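PDB 4WQK: 2''-aminoglycoside nucleotidyltransferase from Klebsiella pneumoniae, which confers resistance to gentamicin, kanamycin, tobramycin and related aminoglycoside antibiotics by magnesium-dependent adenylation of their 2''-hydroxyl group. Local coordinates for residues V7-I10 and H11-A15; W30-D33 and A34-R38; A79-D83 and E84-C88; A101-P104 and Q105-P109. All coordinates share one frame; numbering follows the deposited sequence.

Contact 1: V7-I10 and H11-A15; sequences VTLI and HKILA
Val7 lays one methyl over a face of the imidazole ring of His11, one helical turn further on. The two side chains lie alongside each other and point the same way. Val7 CG1 is 4.3 Å from the ring centroid and 21° off the ring normal, a CH-pi contact displaced toward the rim. With CG1 anti to the backbone N (chi1 167°), this branch is carried forward to the ring. The rotation of the ring is also set at its far end, where His11 NE2 donates a hydrogen bond to Ile116 O.

Ile10 and Leu14 repeat the side-by-side arrangement on a buried strip. Ile10 CG2 meets Leu14 CD1 at 4.0 Å. Leu9 and Ile13 instead lie at a slant. The branch point Leu9 CG rests against the outermost methyl, Ile13 CD1, at 3.8 Å. On the solvent side Lys12 runs back along Thr8, and its NZ is 3.8 Å from the methyl Thr8 CG2. That is a contact of a charged tip with a carbon, not a polar bond.

Beneath all four pairs runs the regular backbone ladder, such as His11 N to Val7 O at 2.9 Å. Leu9 and Ile13 face strand 84-93, and Val7 and Ile10 touch Trp30. The pattern is that of an amphipathic alpha-helix, here helix 5-19 packed on the sheet of the N-terminal domain.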
loop_
_atom_site.group_PDB
_atom_site.type_symbol
_atom_site.label_atom_id
_atom_site.label_comp_id
_atom_site.label_asym_id
_atom_site.label_seq_id
_atom_site.Cartn_x
_atom_site.Cartn_y
_atom_site.Cartn_z
ATOM N N VAL A 7 8.276 -12.119 -2.372
ATOM C CA VAL A 7 9.378 -11.421 -1.687
ATOM C C VAL A 7 10.486 -11.123 -2.691
ATOM O O VAL A 7 10.966 -9.977 -2.773
ATOM C CB VAL A 7 9.945 -12.234 -0.506
ATOM C CG1 VAL A 7 11.274 -11.634 -0.014
ATOM C CG2 VAL A 7 8.941 -12.235 0.658
ATOM N N THR A 8 10.834 -12.108 -3.508
ATOM C CA THR A 8 11.904 -11.922 -4.487
ATOM C C THR A 8 11.492 -10.829 -5.474
ATOM O O THR A 8 12.298 -9.944 -5.821
ATOM C CB THR A 8 12.205 -13.222 -5.227
ATOM O OG1 THR A 8 12.695 -14.191 -4.289
ATOM C CG2 THR A 8 13.264 -12.985 -6.279
ATOM N N LEU A 9 10.211 -10.808 -5.884
ATOM C CA LEU A 9 9.733 -9.788 -6.805
ATOM C C LEU A 9 9.724 -8.393 -6.199
ATOM O O LEU A 9 10.135 -7.417 -6.851
ATOM C CB LEU A 9 8.330 -10.165 -7.317
ATOM C CG LEU A 9 7.752 -9.127 -8.285
ATOM C CD1 LEU A 9 8.595 -9.016 -9.558
ATOM C CD2 LEU A 9 6.336 -9.595 -8.645
ATOM N N ILE A 10 9.267 -8.251 -4.954
ATOM C CA ILE A 10 9.317 -6.996 -4.226
ATOM C C ILE A 10 10.764 -6.495 -4.183
ATOM O O ILE A 10 11.023 -5.308 -4.463
ATOM C CB ILE A 10 8.750 -7.143 -2.788
ATOM C CG1 ILE A 10 7.233 -7.315 -2.852
ATOM C CG2 ILE A 10 9.106 -5.920 -1.960
ATOM C CD1 ILE A 10 6.608 -7.788 -1.507
ATOM N N HIS A 11 11.690 -7.382 -3.851
ATOM C CA HIS A 11 13.097 -6.930 -3.796
ATOM C C HIS A 11 13.570 -6.485 -5.189
ATOM O O HIS A 11 14.278 -5.437 -5.314
ATOM C CB HIS A 11 14.038 -8.012 -3.239
ATOM C CG HIS A 11 13.940 -8.180 -1.745
ATOM N ND1 HIS A 11 14.960 -8.762 -1.016
ATOM C CD2 HIS A 11 12.981 -7.848 -0.851
ATOM C CE1 HIS A 11 14.621 -8.779 0.265
ATOM N NE2 HIS A 11 13.416 -8.242 0.391
ATOM N N LYS A 12 13.225 -7.221 -6.238
ATOM C CA LYS A 12 13.623 -6.770 -7.590
ATOM C C LYS A 12 13.035 -5.413 -7.970
ATOM O O LYS A 12 13.742 -4.575 -8.556
ATOM C CB LYS A 12 13.213 -7.777 -8.661
ATOM C CG LYS A 12 14.021 -9.028 -8.697
ATOM C CD LYS A 12 13.526 -9.995 -9.785
ATOM C CE LYS A 12 14.452 -11.203 -9.881
ATOM N NZ LYS A 12 13.654 -12.439 -10.066
ATOM N N ILE A 13 11.750 -5.183 -7.690
ATOM C CA ILE A 13 11.120 -3.907 -8.008
ATOM C C ILE A 13 11.800 -2.776 -7.253
ATOM O O ILE A 13 12.120 -1.716 -7.850
ATOM C CB ILE A 13 9.631 -3.958 -7.669
ATOM C CG1 ILE A 13 8.935 -4.906 -8.632
ATOM C CG2 ILE A 13 9.002 -2.580 -7.793
ATOM C CD1 ILE A 13 7.536 -5.320 -8.128
ATOM N N LEU A 14 12.037 -2.972 -5.950
ATOM C CA LEU A 14 12.600 -1.896 -5.153
ATOM C C LEU A 14 14.052 -1.657 -5.544
ATOM O O LEU A 14 14.532 -0.501 -5.472
ATOM C CB LEU A 14 12.490 -2.194 -3.665
ATOM C CG LEU A 14 11.026 -2.249 -3.225
ATOM C CD1 LEU A 14 11.046 -2.485 -1.724
ATOM C CD2 LEU A 14 10.297 -0.944 -3.518
ATOM N N ALA A 15 14.808 -2.690 -5.959
ATOM C CA ALA A 15 16.192 -2.484 -6.416
ATOM C C ALA A 15 16.184 -1.578 -7.644
ATOM O O ALA A 15 17.008 -0.651 -7.751
ATOM C CB ALA A 15 16.850 -3.775 -6.740
#

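Contact 2: W30-D33 and A34-R38; sequences WAID and ARLGR
A Schellman motif ends helix 28-36, with Arg38 folding back on Asp33 and Gly37 as the C-prime residue. Gly37 has positive phi (72°), which turns the chain out of the helix. Arg38 N then donates to Asp33 O at 3.1 Å, the six-to-one bond of the motif. The inner bond, Gly37 N to Ala34 O, is weak. Gly37 N also makes a weak, strongly bent bond to Asp33 O, with an N-H...O angle of 122°. Asp33 O therefore receives two N-H groups where the helix stops.

One turn earlier the bonding is regular, and Arg35 N reaches Ala31 O at 2.9 Å. The side chain of Arg35 starts out over that same carbonyl, with CG 3.4 Å from Ala31 O. It then runs extended to its guanidinium group. That group forms a salt bridge with Glu113, donates to the carbonyls of Cys123 and Asn124, and makes a cation-pi contact with Trp126. The carboxylate of Asp33 is bonded to Thr40 and His43, both in the loop that follows the helix. Trp30 bonds Gln6 through NE1.

Ile32 and Leu36 form the apolar ridge of this helix end, toward helix 147-160. They lie side by side and point the same way. With CG anti to its carbonyl carbon (chi1 -63°), Leu36 leans back along the helix, and its CD1 sits 3.9 Å from Ile32 CG2.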
loop_
_atom_site.group_PDB
_atom_site.type_symbol
_atom_site.label_atom_id
_atom_site.label_comp_id
_atom_site.label_asym_id
_atom_site.label_seq_id
_atom_site.Cartn_x
_atom_site.Cartn_y
_atom_site.Cartn_z
ATOM N N TRP A 30 0.803 -6.306 2.375
ATOM C CA TRP A 30 2.258 -6.382 2.494
ATOM C C TRP A 30 2.828 -5.240 3.353
ATOM O O TRP A 30 3.845 -5.433 4.006
ATOM C CB TRP A 30 2.921 -6.375 1.103
ATOM C CG TRP A 30 3.246 -7.763 0.628
ATOM C CD1 TRP A 30 2.660 -8.429 -0.399
ATOM C CD2 TRP A 30 4.205 -8.652 1.203
ATOM N NE1 TRP A 30 3.228 -9.682 -0.524
ATOM C CE2 TRP A 30 4.190 -9.839 0.437
ATOM C CE3 TRP A 30 5.095 -8.544 2.271
ATOM C CZ2 TRP A 30 5.013 -10.944 0.738
ATOM C CZ3 TRP A 30 5.908 -9.627 2.573
ATOM C CH2 TRP A 30 5.857 -10.821 1.806
ATOM N N ALA A 31 2.156 -4.077 3.379
ATOM C CA ALA A 31 2.649 -2.970 4.222
ATOM C C ALA A 31 2.496 -3.307 5.687
ATOM O O ALA A 31 3.377 -2.971 6.542
ATOM C CB ALA A 31 1.925 -1.676 3.938
ATOM N N ILE A 32 1.385 -3.976 6.026
ATOM C CA ILE A 32 1.184 -4.452 7.397
ATOM C C ILE A 32 2.314 -5.425 7.797
ATOM O O ILE A 32 2.931 -5.263 8.847
ATOM C CB ILE A 32 -0.201 -5.134 7.553
ATOM C CG1 ILE A 32 -1.301 -4.100 7.252
ATOM C CG2 ILE A 32 -0.363 -5.785 8.944
ATOM C CD1 ILE A 32 -2.695 -4.712 7.165
ATOM N N ASP A 33 2.599 -6.399 6.940
ATOM C CA ASP A 33 3.638 -7.388 7.254
ATOM C C ASP A 33 5.008 -6.726 7.289
ATOM O O ASP A 33 5.821 -7.093 8.148
ATOM C CB ASP A 33 3.619 -8.533 6.240
ATOM C CG ASP A 33 2.485 -9.518 6.493
ATOM O OD1 ASP A 33 1.581 -9.264 7.359
ATOM O OD2 ASP A 33 2.489 -10.587 5.835
ATOM N N ALA A 34 5.226 -5.746 6.409
ATOM C CA ALA A 34 6.515 -5.040 6.406
ATOM C C ALA A 34 6.707 -4.255 7.719
ATOM O O ALA A 34 7.783 -4.307 8.333
ATOM C CB ALA A 34 6.608 -4.175 5.208
ATOM N N ARG A 35 5.682 -3.515 8.152
ATOM C CA ARG A 35 5.804 -2.771 9.395
ATOM C C ARG A 35 5.977 -3.704 10.578
ATOM O O ARG A 35 6.675 -3.384 11.566
ATOM C CB ARG A 35 4.565 -1.884 9.619
ATOM C CG ARG A 35 4.593 -0.676 8.719
ATOM C CD ARG A 35 3.501 0.347 9.047
ATOM N NE ARG A 35 3.769 1.494 8.200
ATOM C CZ ARG A 35 4.582 2.495 8.522
ATOM N NH1 ARG A 35 5.171 2.533 9.726
ATOM N NH2 ARG A 35 4.804 3.464 7.638
ATOM N N LEU A 36 5.307 -4.871 10.547
ATOM C CA LEU A 36 5.475 -5.831 11.625
ATOM C C LEU A 36 6.839 -6.566 11.589
ATOM O O LEU A 36 7.325 -7.065 12.601
ATOM C CB LEU A 36 4.363 -6.877 11.618
ATOM C CG LEU A 36 3.009 -6.212 11.861
ATOM C CD1 LEU A 36 1.973 -7.288 11.659
ATOM C CD2 LEU A 36 2.915 -5.683 13.279
ATOM N N GLY A 37 7.416 -6.614 10.393
ATOM C CA GLY A 37 8.636 -7.377 10.178
ATOM C C GLY A 37 8.401 -8.862 10.202
ATOM O O GLY A 37 9.288 -9.627 10.577
ATOM N N ARG A 38 7.204 -9.289 9.825
ATOM C CA ARG A 38 6.845 -10.697 9.882
ATOM C C ARG A 38 5.807 -10.970 8.797
ATOM O O ARG A 38 4.817 -10.237 8.666
ATOM C CB ARG A 38 6.270 -11.114 11.267
ATOM C CG ARG A 38 7.121 -10.780 12.546
ATOM C CD ARG A 38 8.441 -11.601 12.684
ATOM N NE ARG A 38 8.880 -11.884 14.053
ATOM C CZ ARG A 38 10.010 -12.551 14.312
ATOM N NH1 ARG A 38 10.731 -12.953 13.292
ATOM N NH2 ARG A 38 10.410 -12.876 15.567
#

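Contact 3: A79-D83 and E84-C88; sequences AEIGD and ELLDC
Ala79 and Leu86 hold the tight end of this hairpin. They form an antiparallel hydrogen-bonded pair, and each residue both gives and takes a backbone bond. Leu86 N to Ala79 O is short and almost straight, 2.7 Å with an N-H...O angle of 178°. The return bond, Ala79 N to Leu86 O, lies in the carbonyl plane. Their side chains share a face of the sheet, and Ala79 CB packs on Leu86 CB at 4.2 Å.

On the same face Ile81 slants across Leu86, methyl against methyl, with the two CD1 atoms 3.9 Å apart. Ile81 CG1 is anti to its carbonyl carbon (chi1 -57°), and CD1 extends from it toward the leucine. Leu9 and Ile13 of helix 5-19 and Val62 of helix 55-64 cover this apolar patch.

The turn end is looser and faces solvent. Gly82 and Asp83 are the middle residues of a type II' turn. Ile81 and Glu84 close it with a pair of backbone bonds. Ile81 N gives a good bond to Glu84 O at 2.9 Å, whereas Glu84 N approaches Ile81 O from above the carbonyl plane. The Asp83 carboxylate leads away from the hairpin. Glu84 bends at chi2 (-61°), and its OE1 is bonded to Gln6.

Glu80 and Leu85 point to the other face. Further along strand 84-93, Asp87 binds magnesium together with Asp45 and Asp47, the aspartate site of the nucleotidyltransferase fold.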
loop_
_atom_site.group_PDB
_atom_site.type_symbol
_atom_site.label_atom_id
_atom_site.label_comp_id
_atom_site.label_asym_id
_atom_site.label_seq_id
_atom_site.Cartn_x
_atom_site.Cartn_y
_atom_site.Cartn_z
ATOM N N ALA A 79 -0.775 -4.224 -12.728
ATOM C CA ALA A 79 0.244 -4.799 -13.600
ATOM C C ALA A 79 0.461 -6.255 -13.240
ATOM O O ALA A 79 0.169 -6.687 -12.112
ATOM C CB ALA A 79 1.539 -4.044 -13.459
ATOM N N GLU A 80 0.915 -7.043 -14.210
ATOM C CA GLU A 80 1.293 -8.415 -13.908
ATOM C C GLU A 80 2.737 -8.641 -14.303
ATOM O O GLU A 80 3.199 -8.151 -15.323
ATOM C CB GLU A 80 0.381 -9.442 -14.610
ATOM C CG GLU A 80 0.370 -9.386 -16.109
ATOM C CD GLU A 80 -0.457 -10.513 -16.714
ATOM O OE1 GLU A 80 -1.667 -10.624 -16.393
ATOM O OE2 GLU A 80 0.117 -11.300 -17.504
ATOM N N ILE A 81 3.455 -9.363 -13.458
ATOM C CA ILE A 81 4.812 -9.808 -13.777
ATOM C C ILE A 81 4.809 -11.298 -13.474
ATOM O O ILE A 81 4.655 -11.697 -12.323
ATOM C CB ILE A 81 5.859 -9.064 -12.931
ATOM C CG1 ILE A 81 5.753 -7.541 -13.123
ATOM C CG2 ILE A 81 7.287 -9.595 -13.231
ATOM C CD1 ILE A 81 6.692 -6.765 -12.187
ATOM N N GLY A 82 4.921 -12.116 -14.512
ATOM C CA GLY A 82 4.775 -13.550 -14.360
ATOM C C GLY A 82 3.385 -13.869 -13.834
ATOM O O GLY A 82 2.387 -13.378 -14.375
ATOM N N ASP A 83 3.322 -14.625 -12.744
ATOM C CA ASP A 83 2.048 -15.028 -12.154
ATOM C C ASP A 83 1.597 -14.052 -11.076
ATOM O O ASP A 83 0.580 -14.281 -10.420
ATOM C CB ASP A 83 2.149 -16.433 -11.547
ATOM C CG ASP A 83 2.322 -17.511 -12.589
ATOM O OD1 ASP A 83 1.710 -17.393 -13.677
ATOM O OD2 ASP A 83 3.055 -18.489 -12.309
ATOM N N GLU A 84 2.345 -12.967 -10.879
ATOM C CA GLU A 84 2.042 -12.040 -9.790
ATOM C C GLU A 84 1.417 -10.726 -10.243
ATOM O O GLU A 84 1.702 -10.218 -11.312
ATOM C CB GLU A 84 3.308 -11.743 -8.951
ATOM C CG GLU A 84 3.986 -12.977 -8.351
ATOM C CD GLU A 84 3.099 -13.746 -7.387
ATOM O OE1 GLU A 84 2.151 -13.161 -6.812
ATOM O OE2 GLU A 84 3.338 -14.958 -7.210
ATOM N N LEU A 85 0.549 -10.215 -9.384
ATOM C CA LEU A 85 -0.186 -8.984 -9.638
ATOM C C LEU A 85 0.331 -7.850 -8.770
ATOM O O LEU A 85 0.596 -8.031 -7.583
ATOM C CB LEU A 85 -1.686 -9.191 -9.381
ATOM C CG LEU A 85 -2.650 -9.405 -10.555
ATOM C CD1 LEU A 85 -1.946 -9.751 -11.866
ATOM C CD2 LEU A 85 -3.664 -10.474 -10.190
ATOM N N LEU A 86 0.488 -6.692 -9.394
ATOM C CA LEU A 86 0.815 -5.446 -8.719
ATOM C C LEU A 86 -0.376 -4.495 -8.771
ATOM O O LEU A 86 -0.861 -4.156 -9.865
ATOM C CB LEU A 86 1.992 -4.747 -9.389
ATOM C CG LEU A 86 3.287 -5.497 -9.610
ATOM C CD1 LEU A 86 4.309 -4.497 -10.123
ATOM C CD2 LEU A 86 3.701 -6.118 -8.294
ATOM N N ASP A 87 -0.792 -4.011 -7.615
ATOM C CA ASP A 87 -1.957 -3.098 -7.525
ATOM C C ASP A 87 -1.401 -1.728 -7.171
ATOM O O ASP A 87 -0.987 -1.511 -6.035
ATOM C CB ASP A 87 -2.923 -3.628 -6.464
ATOM C CG ASP A 87 -4.167 -2.769 -6.284
ATOM O OD1 ASP A 87 -4.268 -1.689 -6.874
ATOM O OD2 ASP A 87 -5.052 -3.209 -5.505
ATOM N N CYS A 88 -1.349 -0.832 -8.155
ATOM C CA CYS A 88 -0.543 0.360 -8.049
ATOM C C CYS A 88 -1.393 1.633 -7.967
ATOM O O CYS A 88 -2.278 1.814 -8.800
ATOM C CB CYS A 88 0.371 0.456 -9.270
ATOM S SG CYS A 88 1.525 -0.906 -9.404
#

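Contact 4: A101-P104 and Q105-P109; sequences AEAP and QGSCP
Ser107 OG is gripped by two groups, the carboxylate of Glu99 through OE1 and the backbone N of Ile100. Its chi1 of 61° puts the hydroxyl between the backbone N and the carbonyl carbon, the crowded position. Ser107 CB is left to face the preceding segment. It lies 4.1 Å from Ala103 CB, a contact of two carbons across the bend, and 3.7 Å from Pro104 O.

The bend itself runs from Pro104 to Ser107. Gln105 and Gly106 have the backbone angles of a type II beta turn, with positive phi (96°) at Gly106. Pro104 O and Ser107 N are 3.5 Å apart. Gly106 N donates to the other oxygen of Glu99, OE2. One carboxylate thus secures two points of the turn.

At the corner, Gln105 leaves the turn fully extended. Its CG is anti to the backbone N, and its side chain touches Glu96 and Glu99. The ring of Pro104 rests instead on Trp131 of helix 126-139. Before the turn, Glu102 ties the loop to the last helix, with OE2 bonded to Tyr176 and its carbonyl O to Arg175.

Ala101, at the start of the segment, binds kanamycin A. The arrangement is a beta turn in a long loop of the C-terminal domain, beside the interdomain cleft that receives the antibiotic.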
loop_
_atom_site.group_PDB
_atom_site.type_symbol
_atom_site.label_atom_id
_atom_site.label_comp_id
_atom_site.label_asym_id
_atom_site.label_seq_id
_atom_site.Cartn_x
_atom_site.Cartn_y
_atom_site.Cartn_z
ATOM N N ALA A 101 -4.328 10.823 -2.334
ATOM C CA ALA A 101 -5.511 11.724 -2.348
ATOM C C ALA A 101 -6.501 11.287 -1.309
ATOM O O ALA A 101 -6.823 10.100 -1.214
ATOM C CB ALA A 101 -6.171 11.751 -3.714
ATOM N N GLU A 102 -6.941 12.271 -0.536
ATOM C CA GLU A 102 -8.005 12.114 0.468
ATOM C C GLU A 102 -7.549 11.328 1.722
ATOM O O GLU A 102 -8.335 11.159 2.660
ATOM C CB GLU A 102 -9.254 11.434 -0.155
ATOM C CG GLU A 102 -9.804 12.117 -1.434
ATOM C CD GLU A 102 -11.086 11.449 -1.955
ATOM O OE1 GLU A 102 -11.070 10.880 -3.074
ATOM O OE2 GLU A 102 -12.105 11.482 -1.241
ATOM N N ALA A 103 -6.294 10.886 1.774
ATOM C CA ALA A 103 -5.805 10.122 2.930
ATOM C C ALA A 103 -5.326 11.053 4.049
ATOM O O ALA A 103 -5.062 12.246 3.811
ATOM C CB ALA A 103 -4.667 9.198 2.490
ATOM N N PRO A 104 -5.206 10.540 5.271
ATOM C CA PRO A 104 -4.643 11.348 6.357
ATOM C C PRO A 104 -3.210 11.772 6.047
ATOM O O PRO A 104 -2.463 10.973 5.444
ATOM C CB PRO A 104 -4.710 10.425 7.581
ATOM C CG PRO A 104 -5.776 9.437 7.239
ATOM C CD PRO A 104 -5.641 9.212 5.758
ATOM N N GLN A 105 -2.824 12.975 6.473
ATOM C CA GLN A 105 -1.444 13.455 6.238
ATOM C C GLN A 105 -0.437 12.441 6.784
ATOM O O GLN A 105 -0.674 11.832 7.834
ATOM C CB GLN A 105 -1.222 14.803 6.914
ATOM C CG GLN A 105 0.197 15.368 6.696
ATOM C CD GLN A 105 0.433 16.771 7.263
ATOM O OE1 GLN A 105 -0.328 17.272 8.098
ATOM N NE2 GLN A 105 1.509 17.399 6.814
ATOM N N GLY A 106 0.686 12.275 6.090
ATOM C CA GLY A 106 1.710 11.336 6.554
ATOM C C GLY A 106 1.580 9.982 5.889
ATOM O O GLY A 106 2.218 9.002 6.328
ATOM N N SER A 107 0.776 9.878 4.834
ATOM C CA SER A 107 0.497 8.587 4.225
ATOM C C SER A 107 1.712 7.916 3.581
ATOM O O SER A 107 1.729 6.698 3.462
ATOM C CB SER A 107 -0.644 8.707 3.175
ATOM O OG SER A 107 -0.311 9.599 2.121
ATOM N N CYS A 108 2.709 8.726 3.196
ATOM C CA CYS A 108 3.861 8.210 2.453
ATOM C C CYS A 108 5.126 8.703 3.132
ATOM O O CYS A 108 5.789 9.602 2.628
ATOM C CB CYS A 108 3.826 8.701 0.981
ATOM S SG CYS A 108 2.417 8.064 0.048
ATOM N N PRO A 109 5.481 8.142 4.289
ATOM C CA PRO A 109 6.627 8.699 5.050
ATOM C C PRO A 109 7.961 8.490 4.314
ATOM O O PRO A 109 8.161 7.442 3.661
ATOM C CB PRO A 109 6.618 7.895 6.370
ATOM C CG PRO A 109 5.672 6.752 6.152
ATOM C CD PRO A 109 4.770 7.062 4.997
#

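Contacts 1, 2 and 3 lie in the N-terminal domain and are partly buried. Contact 4 is a surface contact in the C-terminal domain. Contacts 1 and 3 pack on each other, with Leu9 CD2 3.7 Å from Glu84 CB. Contact 1 also meets contact 2, where Val7 CG2 is 3.6 Å from Trp30 CH2. Contacts 1 and 2 are helical, one in mid-helix and one at a helix end. Contact 3 is a hairpin bonded strand to strand. Contact 4 lacks a regular backbone ladder and is held largely by bonds to residues outside it, among them the carboxylate of Glu99. Only Arg35, touching Pro109, links contact 4 to another. Contact 3 alone contains a magnesium ligand.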